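Local coordinates for protein aromatic-amino-acid:2-oxoglutarate transaminase (Candida albicans, PDB 6HND) that probably transfers amino groups between aromatic amino acids and 2-oxo acids, using pyridoxal 5'-phosphate as its cofactor, at residues V183-E188 with P239-L244; V206-N211 with T222-L227; K272-I277 with T330-R335. All coordinates share one frame; numbering follows the deposited sequence.

Contact 1: residues V183-E188 with P239-L244; sequences VILVEE and PKPKAL
Leu185 leans over the ring of Pro241 where two parallel strands of the central seven-stranded sheet of this aminotransferase come together. From the CA its side chain runs outward in steps: CB lies 3.4 Å from Ala243 O and also touches CD1 of Leu244, its parallel bridge partner; CG drops onto Pro241 CB at 3.4 Å; CD1 meets both CB and CG of that proline, CG at 3.6 Å; CD2 stays farther from the ring. Chi1 of -63° sets CG opposite the carbonyl carbon and beside the backbone N, which turns the branch back toward the proline; the CG to CB approach is tight for two carbons. Trp231 of helix 231-234 packs on both residues and on Val183, whose CG2 meets the Pro239 ring 3.9 Å from its CG. Ile184 and Ala243 point to the other face, with Ile184 CD1 3.9 Å from Ala243 CB. Two nearly straight backbone bonds hold the edges, Lys242 N to Val183 O (2.9 Å) and Leu185 N to Ala243 O (3.0 Å). A water takes the N-H of Val183 and donates to Lys240 O, 2.7 Å away, satisfying both where direct pairing has not begun; backbone bonds therefore set the register, and apolar contacts back it on either face.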
# COMPACT_ATOMS: atom_id res chain seq x y z
N VAL B 183 -1.33 23.63 -11.72
CA VAL B 183 0.13 23.64 -12.03
C VAL B 183 0.89 23.32 -10.73
O VAL B 183 0.55 23.89 -9.69
CB VAL B 183 0.54 25.01 -12.61
CG1 VAL B 183 2.05 25.16 -12.74
CG2 VAL B 183 -0.14 25.22 -13.94
N ILE B 184 1.87 22.42 -10.78
CA ILE B 184 2.83 22.27 -9.66
C ILE B 184 4.21 22.65 -10.19
O ILE B 184 4.58 22.24 -11.32
CB ILE B 184 2.82 20.88 -9.00
CG1 ILE B 184 3.79 20.88 -7.81
CG2 ILE B 184 3.10 19.79 -10.00
CD1 ILE B 184 3.52 19.84 -6.77
N LEU B 185 4.88 23.46 -9.39
CA LEU B 185 6.28 23.89 -9.59
C LEU B 185 7.18 22.75 -9.12
O LEU B 185 7.05 22.35 -7.93
CB LEU B 185 6.52 25.13 -8.72
CG LEU B 185 5.67 26.32 -9.10
CD1 LEU B 185 5.68 27.35 -7.98
CD2 LEU B 185 6.19 26.91 -10.41
N VAL B 186 8.04 22.25 -10.00
CA VAL B 186 8.95 21.13 -9.68
C VAL B 186 10.38 21.56 -10.03
O VAL B 186 10.59 22.14 -11.12
CB VAL B 186 8.51 19.86 -10.42
CG1 VAL B 186 9.45 18.71 -10.17
CG2 VAL B 186 7.08 19.46 -10.05
N GLU B 187 11.32 21.27 -9.13
CA GLU B 187 12.79 21.39 -9.41
C GLU B 187 13.09 20.72 -10.75
O GLU B 187 12.68 19.58 -10.93
CB GLU B 187 13.60 20.84 -8.24
CG GLU B 187 13.43 21.67 -6.98
CD GLU B 187 13.77 21.01 -5.66
OE1 GLU B 187 13.66 19.77 -5.58
OE2 GLU B 187 14.05 21.75 -4.68
N GLU B 188 13.79 21.42 -11.65
CA GLU B 188 13.99 21.04 -13.07
C GLU B 188 14.68 19.68 -13.15
O GLU B 188 14.41 19.00 -14.13
CB GLU B 188 14.79 22.09 -13.84
CG GLU B 188 16.24 22.24 -13.43
CD GLU B 188 17.00 23.22 -14.32
OE1 GLU B 188 16.67 23.28 -15.54
OE2 GLU B 188 17.94 23.93 -13.80
N PRO B 239 -2.71 28.34 -15.36
CA PRO B 239 -3.06 29.02 -14.13
C PRO B 239 -1.81 29.25 -13.28
O PRO B 239 -0.78 28.64 -13.55
CB PRO B 239 -4.06 28.06 -13.44
CG PRO B 239 -3.70 26.70 -14.01
CD PRO B 239 -3.25 26.97 -15.43
N LYS B 240 -1.93 30.10 -12.26
CA LYS B 240 -0.83 30.40 -11.32
C LYS B 240 -0.57 29.11 -10.55
O LYS B 240 -1.48 28.32 -10.35
CB LYS B 240 -1.18 31.53 -10.33
CG LYS B 240 -1.83 32.78 -10.92
CD LYS B 240 -0.90 33.76 -11.63
CE LYS B 240 -1.30 35.21 -11.36
NZ LYS B 240 -0.87 36.12 -12.44
N PRO B 241 0.67 28.83 -10.15
CA PRO B 241 0.96 27.56 -9.51
C PRO B 241 0.13 27.41 -8.23
O PRO B 241 -0.16 28.40 -7.56
CB PRO B 241 2.47 27.59 -9.29
CG PRO B 241 2.85 29.02 -9.42
CD PRO B 241 1.89 29.60 -10.42
N LYS B 242 -0.24 26.16 -7.98
CA LYS B 242 -0.97 25.71 -6.78
C LYS B 242 0.02 25.24 -5.71
O LYS B 242 -0.32 25.33 -4.51
CB LYS B 242 -1.90 24.56 -7.19
CG LYS B 242 -2.82 24.10 -6.08
CD LYS B 242 -3.87 25.14 -5.72
CE LYS B 242 -4.55 24.78 -4.41
NZ LYS B 242 -5.32 23.52 -4.55
N ALA B 243 1.16 24.66 -6.10
CA ALA B 243 2.11 24.08 -5.12
C ALA B 243 3.55 24.09 -5.64
O ALA B 243 3.78 24.38 -6.81
CB ALA B 243 1.66 22.67 -4.77
N LEU B 244 4.49 23.87 -4.73
CA LEU B 244 5.93 23.64 -5.03
C LEU B 244 6.34 22.32 -4.37
O LEU B 244 6.03 22.14 -3.18
CB LEU B 244 6.77 24.82 -4.52
CG LEU B 244 8.28 24.56 -4.46
CD1 LEU B 244 8.90 24.65 -5.85
CD2 LEU B 244 8.94 25.53 -3.49
O HOH W 1 -2.70 25.86 -10.47

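Contact 2: residues V206-N211 with T222-L227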
# COMPACT_ATOMS: atom_id res chain seq x y z
N VAL B 206 5.70 22.38 -13.99
CA VAL B 206 6.50 23.52 -14.53
C VAL B 206 7.86 23.47 -13.83
O VAL B 206 7.93 23.45 -12.60
CB VAL B 206 5.75 24.84 -14.34
CG1 VAL B 206 6.68 26.04 -14.38
CG2 VAL B 206 4.64 24.94 -15.39
N PRO B 207 8.95 23.37 -14.62
CA PRO B 207 10.29 23.23 -14.08
C PRO B 207 10.82 24.54 -13.47
O PRO B 207 10.60 25.58 -14.03
CB PRO B 207 11.10 22.83 -15.32
CG PRO B 207 10.40 23.54 -16.45
CD PRO B 207 8.93 23.43 -16.09
N VAL B 208 11.48 24.44 -12.32
CA VAL B 208 12.11 25.57 -11.58
C VAL B 208 13.63 25.37 -11.69
O VAL B 208 14.12 24.33 -11.18
CB VAL B 208 11.63 25.61 -10.11
CG1 VAL B 208 12.52 26.48 -9.24
CG2 VAL B 208 10.18 26.06 -9.98
N LYS B 209 14.33 26.31 -12.31
CA LYS B 209 15.79 26.18 -12.61
C LYS B 209 16.58 25.98 -11.31
O LYS B 209 16.24 26.56 -10.28
CB LYS B 209 16.35 27.39 -13.35
CG LYS B 209 15.70 27.69 -14.70
CD LYS B 209 16.50 28.66 -15.57
CE LYS B 209 15.69 29.18 -16.75
NZ LYS B 209 16.56 29.97 -17.66
N ILE B 210 17.60 25.13 -11.39
CA ILE B 210 18.56 24.90 -10.29
C ILE B 210 19.83 25.66 -10.63
O ILE B 210 20.27 25.61 -11.78
CB ILE B 210 18.81 23.40 -10.12
CG1 ILE B 210 17.65 22.76 -9.35
CG2 ILE B 210 20.15 23.16 -9.44
CD1 ILE B 210 17.68 21.27 -9.41
N ASN B 211 20.36 26.38 -9.64
CA ASN B 211 21.67 27.05 -9.74
C ASN B 211 22.74 25.97 -9.43
O ASN B 211 22.63 25.34 -8.38
CB ASN B 211 21.66 28.27 -8.83
CG ASN B 211 23.03 28.84 -8.55
OD1 ASN B 211 23.92 28.74 -9.39
ND2 ASN B 211 23.22 29.42 -7.37
N THR B 222 16.70 33.90 -7.94
CA THR B 222 16.48 35.03 -8.88
C THR B 222 15.50 34.57 -9.98
O THR B 222 14.53 35.31 -10.25
CB THR B 222 17.81 35.58 -9.40
OG1 THR B 222 18.48 36.20 -8.31
CG2 THR B 222 17.64 36.60 -10.50
N GLN B 223 15.73 33.39 -10.56
CA GLN B 223 14.89 32.87 -11.68
C GLN B 223 13.53 32.39 -11.12
O GLN B 223 12.56 32.45 -11.88
CB GLN B 223 15.62 31.81 -12.50
CG GLN B 223 16.76 32.39 -13.33
CD GLN B 223 16.30 33.55 -14.20
OE1 GLN B 223 16.64 34.71 -13.94
NE2 GLN B 223 15.49 33.24 -15.21
N PHE B 224 13.46 31.99 -9.86
CA PHE B 224 12.20 31.57 -9.21
C PHE B 224 11.31 32.82 -9.03
O PHE B 224 10.19 32.88 -9.57
CB PHE B 224 12.47 30.78 -7.93
CG PHE B 224 11.24 30.15 -7.30
CD1 PHE B 224 10.44 29.29 -8.03
CD2 PHE B 224 10.87 30.44 -6.00
CE1 PHE B 224 9.31 28.73 -7.46
CE2 PHE B 224 9.73 29.89 -5.44
CZ PHE B 224 8.96 29.02 -6.16
N VAL B 225 11.83 33.85 -8.38
CA VAL B 225 11.13 35.16 -8.26
C VAL B 225 10.66 35.63 -9.65
O VAL B 225 9.47 35.98 -9.81
CB VAL B 225 12.01 36.19 -7.52
CG1 VAL B 225 11.40 37.58 -7.53
CG2 VAL B 225 12.25 35.77 -6.09
N ASP B 226 11.52 35.61 -10.66
CA ASP B 226 11.19 36.10 -12.01
C ASP B 226 10.00 35.29 -12.57
O ASP B 226 9.05 35.92 -13.14
CB ASP B 226 12.41 36.07 -12.93
CG ASP B 226 12.07 36.55 -14.33
OD1 ASP B 226 11.81 37.76 -14.49
OD2 ASP B 226 12.01 35.71 -15.24
N LEU B 227 10.05 33.96 -12.45
CA LEU B 227 8.95 33.05 -12.90
C LEU B 227 7.64 33.48 -12.20
O LEU B 227 6.63 33.61 -12.86
CB LEU B 227 9.34 31.60 -12.59
CG LEU B 227 8.30 30.51 -12.87
CD1 LEU B 227 7.96 30.44 -14.35
CD2 LEU B 227 8.80 29.14 -12.40
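Strand 206-208 and helix 222-227 run roughly antiparallel, their N-to-C directions 146° apart and their axes 9.9 Å apart at the closest, with Val208 and Phe224 among the nearest backbone pairs. Val208 meets the phenyl ring with both methyls: CG1 lies 3.7 Å from Phe224 CD1, approaching the ring obliquely, and CG2 sits 3.8 Å from Phe224 CE1, so the valine fork rests against the CD1-CE1 bond. With CG opposite its own backbone N (chi1 -172°), Phe224 sends the ring from the helix toward the sheet, where it also touches Leu185 of the adjoining strand and, beyond, Ile266 and Leu269 of helix 260-272.

One helical turn on, Leu227 drops CD2 between two valines. That methyl is 4.2 Å from Val208 CG2 and equally 4.2 Å from Val206 CG1, a looser fit than the phenylalanine makes. Leu185 touches this leucine too, and Tyr235 lies against both Leu227 and Val206. Pro207, between the two valines, turns its ring the other way.

At the more open end the character changes. Lys209 sends an almost fully extended chain past the side of the helix at Gln223, bringing NZ to 4.2 Å from Gln223 NE2, close but with no hydrogen bond between them. The helix itself carries its ordinary backbone bonds, such as Leu227 N to Gln223 O, and no hydrogen bond crosses to the strand.

This is sheet-to-helix packing at the outermost strand, 204-208, of the central sheet within the chain. With no direct polar bond between strand and helix, apolar fit of branched carbons and one aromatic ring probably dominates, while Asp220 bonds to both Lys209 and Gln223 at the turn.

Contact 3: residues K272-I277 with T330-R335; sequences KYDFAI and TGRVLR
Asp274 meets Arg332 where helix 260-272 ends and turns into a parallel strand of the central sheet, the helix closing in a Schellman motif at Asp274 with its positive phi. The aspartate presents OD1 alone to a salt bridge made of two hydrogen bonds: Arg332 reaches this one oxygen end-on with both terminal nitrogens, NH2 at 2.9 Å and NH1 at 3.1 Å, approaching on the anti side while the carboxylate and guanidinium planes stand 70° apart. OD1 also accepts from His6, giving one atom three donors. Phe275 adds its carbonyl, whose O accepts a hydrogen bond from Arg332 NH1 at 2.7 Å; the nitrogen stands above the carbonyl plane, yet the oxygen stays in the plane of the guanidinium. A bend at chi3 (-51°) brings the arginine tip round to these oxygens. The Phe275 ring packs on Phe224 and Leu228 of helix 221-229. Ala276 follows, its CA 3.4 Å from Arg332 O in a CA-H...O contact. Ile277 then takes up the parallel pairing with Val333: its N donates to Arg332 O at 3.0 Å, and CB lies 4.1 Å from Val333 CG2. Next, Leu334 N donates to Ile277 O at 2.9 Å.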
# COMPACT_ATOMS: atom_id res chain seq x y z
N LYS B 272 2.83 34.85 -0.37
CA LYS B 272 2.52 35.99 -1.26
C LYS B 272 1.77 35.52 -2.51
O LYS B 272 0.89 36.28 -2.99
CB LYS B 272 3.81 36.70 -1.68
CG LYS B 272 3.63 37.74 -2.76
CD LYS B 272 4.77 38.74 -2.78
CE LYS B 272 4.68 39.67 -3.97
NZ LYS B 272 5.87 40.55 -4.03
N TYR B 273 2.15 34.37 -3.07
CA TYR B 273 1.55 33.78 -4.29
C TYR B 273 0.61 32.63 -3.91
O TYR B 273 0.06 31.99 -4.81
CB TYR B 273 2.65 33.40 -5.28
CG TYR B 273 3.42 34.58 -5.80
CD1 TYR B 273 2.92 35.37 -6.83
CD2 TYR B 273 4.64 34.92 -5.24
CE1 TYR B 273 3.63 36.48 -7.29
CE2 TYR B 273 5.36 36.03 -5.69
CZ TYR B 273 4.85 36.81 -6.71
OH TYR B 273 5.57 37.89 -7.12
N ASP B 274 0.39 32.41 -2.61
CA ASP B 274 -0.59 31.46 -2.05
C ASP B 274 -0.45 30.12 -2.78
O ASP B 274 -1.40 29.72 -3.46
CB ASP B 274 -2.03 31.98 -2.16
CG ASP B 274 -3.00 31.16 -1.33
OD1 ASP B 274 -2.57 30.55 -0.33
OD2 ASP B 274 -4.17 31.12 -1.72
N PHE B 275 0.70 29.45 -2.63
CA PHE B 275 0.86 28.04 -3.05
C PHE B 275 1.28 27.19 -1.84
O PHE B 275 1.74 27.73 -0.81
CB PHE B 275 1.80 27.94 -4.25
CG PHE B 275 3.19 28.50 -4.07
CD1 PHE B 275 4.15 27.80 -3.36
CD2 PHE B 275 3.56 29.68 -4.67
CE1 PHE B 275 5.44 28.27 -3.25
CE2 PHE B 275 4.85 30.16 -4.54
CZ PHE B 275 5.79 29.46 -3.82
N ALA B 276 1.01 25.89 -1.95
CA ALA B 276 1.40 24.86 -0.96
C ALA B 276 2.85 24.46 -1.19
O ALA B 276 3.34 24.53 -2.34
CB ALA B 276 0.49 23.65 -1.07
N ILE B 277 3.49 23.98 -0.13
CA ILE B 277 4.84 23.38 -0.19
C ILE B 277 4.72 21.88 0.14
O ILE B 277 4.27 21.53 1.24
CB ILE B 277 5.81 24.11 0.75
CG1 ILE B 277 5.90 25.59 0.40
CG2 ILE B 277 7.18 23.42 0.73
CD1 ILE B 277 6.65 26.42 1.44
N THR B 330 0.28 28.05 9.21
CA THR B 330 -1.11 27.87 8.70
C THR B 330 -1.38 26.45 8.18
O THR B 330 -2.54 26.16 7.92
CB THR B 330 -1.40 28.86 7.57
OG1 THR B 330 -0.52 28.51 6.49
CG2 THR B 330 -1.20 30.29 8.01
N GLY B 331 -0.36 25.61 8.03
CA GLY B 331 -0.54 24.24 7.51
C GLY B 331 -0.43 24.21 5.99
O GLY B 331 -1.04 23.33 5.38
N ARG B 332 0.34 25.13 5.40
CA ARG B 332 0.51 25.22 3.93
C ARG B 332 1.63 24.26 3.50
O ARG B 332 1.78 24.01 2.28
CB ARG B 332 0.71 26.71 3.63
CG ARG B 332 1.60 27.08 2.46
CD ARG B 332 1.99 28.54 2.59
NE ARG B 332 0.86 29.44 2.80
CZ ARG B 332 -0.02 29.80 1.87
NH1 ARG B 332 0.06 29.32 0.64
NH2 ARG B 332 -0.98 30.65 2.15
N VAL B 333 2.39 23.73 4.46
CA VAL B 333 3.46 22.71 4.27
C VAL B 333 2.92 21.31 4.59
O VAL B 333 2.31 21.10 5.68
CB VAL B 333 4.67 23.01 5.17
CG1 VAL B 333 5.72 21.91 5.12
CG2 VAL B 333 5.28 24.35 4.79
N LEU B 334 3.25 20.37 3.71
CA LEU B 334 3.10 18.92 3.98
C LEU B 334 4.50 18.31 3.92
O LEU B 334 5.12 18.37 2.84
CB LEU B 334 2.17 18.32 2.92
CG LEU B 334 1.78 16.87 3.13
CD1 LEU B 334 0.49 16.56 2.40
CD2 LEU B 334 2.90 15.94 2.66
N ARG B 335 4.98 17.74 5.02
CA ARG B 335 6.33 17.10 5.05
C ARG B 335 6.19 15.59 4.78
O ARG B 335 5.40 14.92 5.48
CB ARG B 335 7.05 17.32 6.38
CG ARG B 335 8.37 16.56 6.46
CD ARG B 335 9.03 16.71 7.81
NE ARG B 335 10.31 16.02 7.94
CZ ARG B 335 11.47 16.46 7.47
NH1 ARG B 335 11.54 17.58 6.79
NH2 ARG B 335 12.57 15.74 7.68

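From the N terminus, strand 183-187 comes first, then strand 204-208, its neighbour in the sheet. Contact 2 closes a short loop of ten residues when helix 222-227 folds back over that strand, and this loop lies within the longer one that contact 1 closes as 239-244 pairs with 183-188. Contact 3 follows in series: 272-277 pairs with 330-335 across 52 intervening residues, and nothing crosses. Contacts 1 and 3 join through the sheet, Leu244 N lying 2.7 Å from Ala276 O. Contacts 2 and 3 meet on the face covered by helices 221-229 and 260-272, Phe224 CZ standing 4.0 Å from Phe275 CZ. Together they tie five consecutive strands of the cofactor-binding domain.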